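Local coordinates for protein gamma-glutamyltranspeptidase (Ggt) (Helicobacter pylori 26695, PDB 5BPK) that probably cleaves the gamma-glutamyl bond of compounds such as glutathione and passes the glutamyl group to water or an acceptor, as an N-terminal nucleophile hydrolase, at residues 61-66 with 145-150; 87-92 with 275-280; 99-104 with 262-267. All blocks are in the same frame, centred on the assembly; numbering follows the deposited sequence.

In the fold
Interactions 1 and 2 are buried, whereas interaction 3 is only partly so. Interaction 1 joins two helices of a layer lying against one face of the sheet, mainly by hydrocarbon packing, with no hydrogen bond between the segments. Interaction 3 pairs strands 97-102 and 262-271 with backbone hydrogen bonds, to which a salt bridge and an aromatic contact are added. Interaction 2 brings together strands 85-91 and 274-278, outermost of that sheet within this chain, through side chains and without hydrogen bonds. W263 of interaction 3 packs on M146 and Y150 of interaction 1, and a backbone hydrogen bond links A88 to L100 between interactions 2 and 3. Interaction 3 includes R103, which donates a hydrogen bond to bound ligand.

Interaction 1 of 3, residues 61-66 with 145-150; sequences AIDAAV and AMLKKY. With EDO (1,2-ethanediol), chain M.
I62 and V66, one turn apart on helix 61-75, pack against M146, L147 and Y150 of helix 139-150 in an antiparallel helix pair. This pair belongs to a helical layer of the Ntn-hydrolase sandwich. The short axes come within 9.3 Å at 161°, a spacing at which branched and flexible hydrocarbon side chains meet between the helices. I62 has CG2 anti to its backbone N, which lays that methyl on the M146 backbone, 3.4 Å from M146 O. Its other branch runs toward the end of the partner segment and crosses the Y150 side chain obliquely, I62 CG1 lying 3.8 Å from Y150 CB. V66 and M146 instead slide past each other in opposite directions, with V66 CG2 3.7 Å from M146 CG. The methionine CG stands between backbone N and carbonyl carbon (chi1 69°), and its unbranched chain continues to the sheet, where it packs on L100. L147 crosses both V66 and D63 at about a right angle. The carboxylate of D63 suits this buried edge because T152 OG1 and the backbone N atoms of N60 and K153 all bond to it. The other chain packs V14 on I62 and A65. Against this well-bonded carboxylate the leucine offers only a methyl, L147 CD1 at 3.5 Å from D63 OD1.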
loop_
_atom_site.group_PDB
_atom_site.type_symbol
_atom_site.label_atom_id
_atom_site.label_comp_id
_atom_site.label_asym_id
_atom_site.label_seq_id
_atom_site.Cartn_x
_atom_site.Cartn_y
_atom_site.Cartn_z
ATOM N N ALA A 61 -6.513 15.560 10.724
ATOM C CA ALA A 61 -6.377 14.285 10.018
ATOM C C ALA A 61 -4.955 13.711 10.119
ATOM O O ALA A 61 -4.781 12.486 10.131
ATOM C CB ALA A 61 -6.806 14.436 8.566
ATOM N N ILE A 62 -3.949 14.588 10.185
ATOM C CA ILE A 62 -2.569 14.151 10.295
ATOM C C ILE A 62 -2.306 13.556 11.683
ATOM O O ILE A 62 -1.699 12.494 11.799
ATOM C CB ILE A 62 -1.563 15.280 9.979
ATOM C CG1 ILE A 62 -1.596 15.664 8.483
ATOM C CG2 ILE A 62 -0.145 14.882 10.414
ATOM C CD1 ILE A 62 -2.753 16.550 8.057
ATOM N N ASP A 63 -2.741 14.259 12.730
ATOM C CA ASP A 63 -2.639 13.734 14.097
ATOM C C ASP A 63 -3.222 12.314 14.168
ATOM O O ASP A 63 -2.585 11.401 14.689
ATOM C CB ASP A 63 -3.377 14.625 15.093
ATOM C CG ASP A 63 -2.827 16.041 15.151
ATOM O OD1 ASP A 63 -1.586 16.222 15.183
ATOM O OD2 ASP A 63 -3.652 16.980 15.185
ATOM N N ALA A 64 -4.427 12.139 13.626
ATOM C CA ALA A 64 -5.110 10.846 13.657
ATOM C C ALA A 64 -4.312 9.811 12.865
ATOM O O ALA A 64 -4.170 8.680 13.303
ATOM C CB ALA A 64 -6.523 10.965 13.091
ATOM N N ALA A 65 -3.805 10.206 11.699
ATOM C CA ALA A 65 -3.025 9.303 10.852
ATOM C C ALA A 65 -1.755 8.818 11.551
ATOM O O ALA A 65 -1.371 7.653 11.428
ATOM C CB ALA A 65 -2.694 9.970 9.523
ATOM N N VAL A 66 -1.106 9.707 12.297
ATOM C CA VAL A 66 0.084 9.339 13.055
ATOM C C VAL A 66 -0.256 8.347 14.181
ATOM O O VAL A 66 0.423 7.323 14.350
ATOM C CB VAL A 66 0.826 10.602 13.573
ATOM C CG1 VAL A 66 1.910 10.218 14.611
ATOM C CG2 VAL A 66 1.424 11.378 12.374
ATOM N N ALA A 145 7.766 13.108 10.324
ATOM C CA ALA A 145 7.774 14.141 9.288
ATOM C C ALA A 145 6.396 14.769 9.087
ATOM O O ALA A 145 6.263 16.000 9.062
ATOM C CB ALA A 145 8.297 13.572 7.976
ATOM N N MET A 146 5.358 13.948 8.956
ATOM C CA MET A 146 4.028 14.535 8.752
ATOM C C MET A 146 3.518 15.233 10.018
ATOM O O MET A 146 2.916 16.298 9.929
ATOM C CB MET A 146 3.008 13.551 8.163
ATOM C CG MET A 146 2.551 12.418 9.015
ATOM S SD MET A 146 1.331 11.493 8.033
ATOM C CE MET A 146 2.117 9.900 7.910
ATOM N N LEU A 147 3.799 14.675 11.191
ATOM C CA LEU A 147 3.386 15.322 12.434
ATOM C C LEU A 147 4.039 16.693 12.587
ATOM O O LEU A 147 3.366 17.688 12.895
ATOM C CB LEU A 147 3.754 14.459 13.636
ATOM C CG LEU A 147 3.169 14.949 14.956
ATOM C CD1 LEU A 147 1.638 14.964 14.895
ATOM C CD2 LEU A 147 3.668 14.086 16.091
ATOM N N LYS A 148 5.349 16.747 12.368
ATOM C CA LYS A 148 6.083 18.004 12.489
ATOM C C LYS A 148 5.587 19.075 11.522
ATOM O O LYS A 148 5.435 20.226 11.910
ATOM C CB LYS A 148 7.586 17.789 12.329
ATOM C CG LYS A 148 8.247 17.268 13.587
ATOM C CD LYS A 148 9.776 17.311 13.492
ATOM C CE LYS A 148 10.428 16.921 14.817
ATOM N NZ LYS A 148 11.892 17.213 14.843
ATOM N N LYS A 149 5.336 18.705 10.268
ATOM C CA LYS A 149 4.985 19.698 9.243
ATOM C C LYS A 149 3.522 20.147 9.310
ATOM O O LYS A 149 3.230 21.322 9.061
ATOM C CB LYS A 149 5.293 19.157 7.851
ATOM C CG LYS A 149 5.408 20.202 6.766
ATOM C CD LYS A 149 6.114 19.644 5.535
ATOM C CE LYS A 149 6.432 20.736 4.519
ATOM N NZ LYS A 149 7.279 20.213 3.397
ATOM N N TYR A 150 2.620 19.220 9.644
ATOM C CA TYR A 150 1.180 19.447 9.490
ATOM C C TYR A 150 0.297 19.080 10.680
ATOM O O TYR A 150 -0.899 19.349 10.634
ATOM C CB TYR A 150 0.654 18.710 8.255
ATOM C CG TYR A 150 1.291 19.116 6.951
ATOM C CD1 TYR A 150 1.176 20.423 6.471
ATOM C CD2 TYR A 150 1.994 18.195 6.177
ATOM C CE1 TYR A 150 1.761 20.805 5.274
ATOM C CE2 TYR A 150 2.581 18.571 4.960
ATOM C CZ TYR A 150 2.463 19.877 4.518
ATOM O OH TYR A 150 3.033 20.263 3.325
HETATM C C1 EDO M . 10.298 16.590 7.851
HETATM O O1 EDO M . 10.710 16.479 6.488
HETATM C C2 EDO M . 8.919 17.237 7.917
HETATM O O2 EDO M . 8.624 17.666 9.254
#

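Interaction 2 of 3, residues 87-92 with 275-280; sequences FAVIHL and KIISMS. With EDO (1,2-ethanediol), chain P.
Apolar side-chain packing between strand 85-91 and strand 274-278 with the loop that follows it joins F87 and V89 to I277 and M279, in the interior between the beta layers. The two strands are outermost within this chain in one four-stranded antiparallel sheet, yet here V89 and S278 approach to 6.4 Å between their CA atoms with no hydrogen bond between the segments. Helix 285-296 lies behind I276 and S278, while A88 faces M146 of helix 139-150, an arrangement that fits an Ntn-hydrolase sandwich. Beta-branched valine suits an extended strand, and the two methyls of V89 meet two neighbours. CG1 of V89 meets CG2 of I277 at 3.7 Å, and V89 CG2 rests on the backbone from S278 to M279, 3.9 Å from M279 N. Farther along, M279 crosses F87, whose side chain is about 6 Å from bound 4UD, at about a right angle. Its chi1 (-171°) sets CG over one face of the phenyl ring, 4.0 Å from the F87 centroid and offset toward the rim, and the bend at chi2 (64°) directs the sulfur into an oblique Met-aromatic contact, M279 SD to the F87 centroid 4.4 Å. The terminal methyl reaches the ring, M279 CE lying 3.5 Å from F87 CD1. Both segments pair antiparallel with a strand of the other chain, which carries the sheet across the interface; T77 of that chain is hydrogen-bonded to S278 OG. Between the segments themselves, dispersion, CH-pi and sulfur-aromatic attraction carry the contact, so close fit probably matters more than hydrogen-bond geometry.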
loop_
_atom_site.group_PDB
_atom_site.type_symbol
_atom_site.label_atom_id
_atom_site.label_comp_id
_atom_site.label_asym_id
_atom_site.label_seq_id
_atom_site.Cartn_x
_atom_site.Cartn_y
_atom_site.Cartn_z
ATOM N N PHE A 87 3.824 5.370 2.027
ATOM C CA PHE A 87 3.521 6.657 1.424
ATOM C C PHE A 87 2.297 7.280 2.072
ATOM O O PHE A 87 1.345 6.572 2.445
ATOM C CB PHE A 87 3.226 6.486 -0.068
ATOM C CG PHE A 87 4.321 5.802 -0.833
ATOM C CD1 PHE A 87 5.504 6.468 -1.121
ATOM C CD2 PHE A 87 4.162 4.503 -1.274
ATOM C CE1 PHE A 87 6.526 5.827 -1.832
ATOM C CE2 PHE A 87 5.171 3.853 -2.001
ATOM C CZ PHE A 87 6.357 4.526 -2.276
ATOM N N ALA A 88 2.278 8.604 2.134
ATOM C CA ALA A 88 1.084 9.335 2.562
ATOM C C ALA A 88 0.792 10.402 1.532
ATOM O O ALA A 88 1.659 11.218 1.223
ATOM C CB ALA A 88 1.286 9.988 3.915
ATOM N N VAL A 89 -0.415 10.376 0.985
ATOM C CA VAL A 89 -0.902 11.421 0.109
ATOM C C VAL A 89 -1.839 12.294 0.959
ATOM O O VAL A 89 -2.754 11.794 1.643
ATOM C CB VAL A 89 -1.562 10.820 -1.148
ATOM C CG1 VAL A 89 -2.367 11.855 -1.910
ATOM C CG2 VAL A 89 -0.494 10.223 -2.047
ATOM N N ILE A 90 -1.586 13.601 0.942
ATOM C CA ILE A 90 -2.236 14.508 1.880
ATOM C C ILE A 90 -2.824 15.688 1.126
ATOM O O ILE A 90 -2.139 16.291 0.309
ATOM C CB ILE A 90 -1.242 15.034 2.925
ATOM C CG1 ILE A 90 -0.645 13.867 3.734
ATOM C CG2 ILE A 90 -1.943 16.051 3.841
ATOM C CD1 ILE A 90 0.560 14.236 4.597
ATOM N N HIS A 91 -4.094 15.988 1.391
ATOM C CA HIS A 91 -4.732 17.207 0.902
ATOM C C HIS A 91 -4.975 18.087 2.117
ATOM O O HIS A 91 -5.591 17.648 3.083
ATOM C CB HIS A 91 -6.046 16.901 0.175
ATOM C CG HIS A 91 -6.853 18.123 -0.132
ATOM N ND1 HIS A 91 -6.686 18.861 -1.284
ATOM C CD2 HIS A 91 -7.810 18.758 0.584
ATOM C CE1 HIS A 91 -7.516 19.890 -1.269
ATOM N NE2 HIS A 91 -8.211 19.851 -0.147
ATOM N N LEU A 92 -4.452 19.310 2.071
ATOM C CA LEU A 92 -4.544 20.244 3.181
ATOM C C LEU A 92 -5.718 21.179 2.973
ATOM O O LEU A 92 -6.156 21.425 1.835
ATOM C CB LEU A 92 -3.262 21.057 3.303
ATOM C CG LEU A 92 -1.986 20.273 3.626
ATOM C CD1 LEU A 92 -0.791 21.205 3.577
ATOM C CD2 LEU A 92 -2.117 19.605 4.978
ATOM N N LYS A 275 -10.597 15.610 -9.791
ATOM C CA LYS A 275 -9.134 15.628 -9.776
ATOM C C LYS A 275 -8.651 14.419 -8.995
ATOM O O LYS A 275 -9.138 14.144 -7.894
ATOM C CB LYS A 275 -8.613 16.918 -9.138
ATOM C CG LYS A 275 -7.118 17.128 -9.275
ATOM C CD LYS A 275 -6.640 18.354 -8.507
ATOM C CE LYS A 275 -6.979 19.641 -9.230
ATOM N NZ LYS A 275 -6.359 20.834 -8.561
ATOM N N ILE A 276 -7.717 13.682 -9.592
ATOM C CA ILE A 276 -7.127 12.490 -8.987
ATOM C C ILE A 276 -5.745 12.871 -8.460
ATOM O O ILE A 276 -4.901 13.340 -9.232
ATOM C CB ILE A 276 -6.973 11.340 -10.020
ATOM C CG1 ILE A 276 -8.277 11.077 -10.800
ATOM C CG2 ILE A 276 -6.477 10.065 -9.319
ATOM C CD1 ILE A 276 -9.466 10.683 -9.921
ATOM N N ILE A 277 -5.535 12.689 -7.153
ATOM C CA ILE A 277 -4.253 12.970 -6.482
ATOM C C ILE A 277 -3.718 11.647 -5.957
ATOM O O ILE A 277 -4.337 11.038 -5.090
ATOM C CB ILE A 277 -4.423 13.946 -5.282
ATOM C CG1 ILE A 277 -5.194 15.202 -5.716
ATOM C CG2 ILE A 277 -3.058 14.303 -4.649
ATOM C CD1 ILE A 277 -4.448 16.091 -6.674
ATOM N N SER A 278 -2.568 11.206 -6.452
ATOM C CA SER A 278 -2.040 9.902 -6.055
ATOM C C SER A 278 -0.517 9.881 -5.978
ATOM O O SER A 278 0.144 10.916 -6.188
ATOM C CB SER A 278 -2.591 8.807 -6.983
ATOM O OG SER A 278 -2.366 7.508 -6.449
ATOM N N MET A 279 0.039 8.715 -5.645
ATOM C CA MET A 279 1.464 8.642 -5.337
ATOM C C MET A 279 2.346 8.530 -6.562
ATOM O O MET A 279 2.137 7.681 -7.435
ATOM C CB MET A 279 1.784 7.496 -4.395
ATOM C CG MET A 279 3.213 7.529 -3.900
ATOM S SD MET A 279 3.556 8.994 -2.893
ATOM C CE MET A 279 5.305 9.229 -3.258
ATOM N N SER A 280 3.348 9.398 -6.572
ATOM C CA SER A 280 4.340 9.520 -7.627
ATOM C C SER A 280 5.512 8.563 -7.368
ATOM O O SER A 280 5.545 7.887 -6.339
ATOM C CB SER A 280 4.832 10.961 -7.618
ATOM O OG SER A 280 5.108 11.393 -6.290
HETATM C C1 EDO P . -11.021 19.899 1.221
HETATM O O1 EDO P . -12.417 19.655 1.501
HETATM C C2 EDO P . -10.586 21.286 1.678
HETATM O O2 EDO P . -9.831 21.978 0.663
#

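Interaction 3 of 3, residues 99-104 with 262-267; sequences ALDFRE and KWRKPV. With 4UD ((2S)-amino[(5S)-4,5-dihydro-1,2-oxazol-5-yl]acetic acid), chain O; EDO (1,2-ethanediol), chain M.
A99, L100 and D101 pair with R264, W263 and K262 in the antiparallel middle of the four-stranded sheet, with the short strand axes 4.7 Å apart. In the hydrogen-bonded pairs, R264 N gives a 2.7 Å bond to A99 O, and D101 N one of 2.8 Å to K262 O. Between them L100 and W263 form a non-hydrogen-bonded pair whose side chains share the face turned to helix 139-150. With L100 CG anti to the backbone N (chi1 179°) the branch reaches out to the indole, and chi2 (59°) turns CD1 over it, 3.7 Å from the centroid of the W263 six-membered ring; a leucine methyl suits a broad apolar ring face. The indole N-H, at the ring edge, donates to ethanediol O1, W263 NE1 to O1 being 3.1 Å. On the sheet's other face, R264 grips D101 side-on, its long chain bringing positive charge to the short acid. R264 NE (2.8 Å) and NH2 (2.9 Å) both bond to D101 OD2, with the two planes 23° apart. K262 CE lies over one face of the guanidinium, toward its rim, while K262 NZ forms a salt bridge with D334, which also bridges to R264 NH2. The other oxygen, D101 OD1, closes an Asx turn by accepting from R103 N, and takes a salt bridge from R69 of the other chain. This turn lies at the end of the strand and leads to the ligand site. There R103 NH1 donates to the ligand carboxylate, 2.9 Å from 4UD O9, while D43 and E40 of the other chain salt-bridge the same guanidinium.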
loop_
_atom_site.group_PDB
_atom_site.type_symbol
_atom_site.label_atom_id
_atom_site.label_comp_id
_atom_site.label_asym_id
_atom_site.label_seq_id
_atom_site.Cartn_x
_atom_site.Cartn_y
_atom_site.Cartn_z
ATOM N N ALA A 99 2.725 14.733 -1.328
ATOM C CA ALA A 99 2.954 13.296 -1.192
ATOM C C ALA A 99 4.193 13.106 -0.342
ATOM O O ALA A 99 5.222 13.734 -0.599
ATOM C CB ALA A 99 3.141 12.653 -2.543
ATOM N N LEU A 100 4.084 12.287 0.691
ATOM C CA LEU A 100 5.215 11.958 1.534
ATOM C C LEU A 100 5.732 10.559 1.186
ATOM O O LEU A 100 5.001 9.583 1.267
ATOM C CB LEU A 100 4.819 12.019 3.004
ATOM C CG LEU A 100 5.911 11.680 4.017
ATOM C CD1 LEU A 100 7.102 12.599 3.907
ATOM C CD2 LEU A 100 5.318 11.677 5.425
ATOM N N ASP A 101 6.997 10.505 0.799
ATOM C CA ASP A 101 7.721 9.278 0.494
ATOM C C ASP A 101 8.494 8.892 1.758
ATOM O O ASP A 101 9.507 9.522 2.088
ATOM C CB ASP A 101 8.661 9.564 -0.708
ATOM C CG ASP A 101 9.685 8.468 -0.986
ATOM O OD1 ASP A 101 9.776 7.462 -0.253
ATOM O OD2 ASP A 101 10.442 8.666 -1.968
ATOM N N PHE A 102 8.005 7.864 2.460
ATOM C CA PHE A 102 8.779 7.205 3.509
ATOM C C PHE A 102 9.042 5.728 3.161
ATOM O O PHE A 102 9.024 4.839 4.006
ATOM C CB PHE A 102 8.183 7.434 4.911
ATOM C CG PHE A 102 6.762 6.948 5.111
ATOM C CD1 PHE A 102 5.677 7.747 4.783
ATOM C CD2 PHE A 102 6.518 5.748 5.762
ATOM C CE1 PHE A 102 4.379 7.320 5.037
ATOM C CE2 PHE A 102 5.210 5.307 6.003
ATOM C CZ PHE A 102 4.138 6.107 5.640
ATOM N N ARG A 103 9.311 5.508 1.881
ATOM C CA ARG A 103 9.673 4.194 1.356
ATOM C C ARG A 103 11.061 3.782 1.840
ATOM O O ARG A 103 11.961 4.614 1.969
ATOM C CB ARG A 103 9.645 4.249 -0.168
ATOM C CG ARG A 103 9.960 2.957 -0.905
ATOM C CD ARG A 103 8.904 1.883 -0.708
ATOM N NE ARG A 103 8.973 0.879 -1.773
ATOM C CZ ARG A 103 8.204 -0.204 -1.850
ATOM N NH1 ARG A 103 7.323 -0.481 -0.910
ATOM N NH2 ARG A 103 8.327 -1.035 -2.873
ATOM N N GLU A 104 11.259 2.484 2.065
ATOM C CA GLU A 104 12.580 1.993 2.451
ATOM C C GLU A 104 13.610 2.253 1.360
ATOM O O GLU A 104 13.276 2.321 0.169
ATOM C CB GLU A 104 12.574 0.508 2.781
ATOM C CG GLU A 104 11.603 0.094 3.878
ATOM C CD GLU A 104 10.290 -0.426 3.321
ATOM O OE1 GLU A 104 9.678 0.274 2.473
ATOM O OE2 GLU A 104 9.881 -1.530 3.748
ATOM N N LYS A 262 11.116 12.020 1.822
ATOM C CA LYS A 262 11.052 13.046 0.799
ATOM C C LYS A 262 9.627 13.520 0.610
ATOM O O LYS A 262 8.714 12.722 0.405
ATOM C CB LYS A 262 11.618 12.533 -0.511
ATOM C CG LYS A 262 13.133 12.319 -0.411
ATOM C CD LYS A 262 13.794 12.109 -1.749
ATOM C CE LYS A 262 13.634 13.297 -2.678
ATOM N NZ LYS A 262 14.646 13.268 -3.776
ATOM N N TRP A 263 9.433 14.830 0.715
ATOM C CA TRP A 263 8.177 15.441 0.310
ATOM C C TRP A 263 8.206 15.642 -1.191
ATOM O O TRP A 263 9.052 16.376 -1.715
ATOM C CB TRP A 263 7.965 16.777 1.005
ATOM C CG TRP A 263 7.796 16.655 2.469
ATOM C CD1 TRP A 263 8.741 16.870 3.427
ATOM C CD2 TRP A 263 6.600 16.283 3.158
ATOM N NE1 TRP A 263 8.210 16.651 4.673
ATOM C CE2 TRP A 263 6.893 16.299 4.543
ATOM C CE3 TRP A 263 5.306 15.955 2.747
ATOM C CZ2 TRP A 263 5.931 15.994 5.515
ATOM C CZ3 TRP A 263 4.359 15.662 3.707
ATOM C CH2 TRP A 263 4.678 15.675 5.076
ATOM N N ARG A 264 7.294 14.974 -1.882
ATOM C CA ARG A 264 7.265 14.975 -3.330
ATOM C C ARG A 264 5.954 15.550 -3.821
ATOM O O ARG A 264 4.942 15.536 -3.114
ATOM C CB ARG A 264 7.432 13.556 -3.862
ATOM C CG ARG A 264 8.687 12.837 -3.361
ATOM C CD ARG A 264 8.925 11.603 -4.175
ATOM N NE ARG A 264 10.044 10.753 -3.774
ATOM C CZ ARG A 264 11.250 10.759 -4.344
ATOM N NH1 ARG A 264 11.544 11.625 -5.304
ATOM N NH2 ARG A 264 12.176 9.887 -3.946
ATOM N N LYS A 265 5.962 16.014 -5.062
ATOM C CA LYS A 265 4.731 16.354 -5.737
ATOM C C LYS A 265 3.970 15.065 -6.029
ATOM O O LYS A 265 4.565 14.079 -6.479
ATOM C CB LYS A 265 5.014 17.086 -7.031
ATOM C CG LYS A 265 5.590 18.479 -6.834
ATOM C CD LYS A 265 5.684 19.190 -8.166
ATOM C CE LYS A 265 6.360 20.541 -8.053
ATOM N NZ LYS A 265 6.452 21.202 -9.389
ATOM N N PRO A 266 2.667 15.043 -5.723
ATOM C CA PRO A 266 1.877 13.902 -6.147
ATOM C C PRO A 266 1.733 13.882 -7.655
ATOM O O PRO A 266 1.953 14.902 -8.318
ATOM C CB PRO A 266 0.508 14.143 -5.496
ATOM C CG PRO A 266 0.440 15.579 -5.241
ATOM C CD PRO A 266 1.836 16.118 -5.149
ATOM N N VAL A 267 1.374 12.728 -8.191
ATOM C CA VAL A 267 0.931 12.665 -9.569
ATOM C C VAL A 267 -0.557 13.032 -9.587
ATOM O O VAL A 267 -1.344 12.579 -8.738
ATOM C CB VAL A 267 1.234 11.302 -10.227
ATOM C CG1 VAL A 267 0.552 10.153 -9.508
ATOM C CG2 VAL A 267 0.845 11.330 -11.702
HETATM C C3 4UD O . 1.233 -4.476 0.119
HETATM C C4 4UD O . 2.984 -3.665 -0.979
HETATM C C5 4UD O . 2.665 -4.836 -0.066
HETATM C C6 4UD O . 4.123 -3.898 -1.982
HETATM C C8 4UD O . 4.327 -2.588 -2.710
HETATM O O9 4UD O . 4.987 -1.702 -2.224
HETATM O O10 4UD O . 3.763 -2.385 -3.923
HETATM N N7 4UD O . 5.369 -4.237 -1.283
HETATM O O2 4UD O . 1.795 -3.427 -1.727
HETATM N N1 4UD O . 0.838 -3.702 -0.837
HETATM C C1 EDO M . 10.298 16.590 7.851
HETATM O O1 EDO M . 10.710 16.479 6.488
HETATM C C2 EDO M . 8.919 17.237 7.917
HETATM O O2 EDO M . 8.624 17.666 9.254
#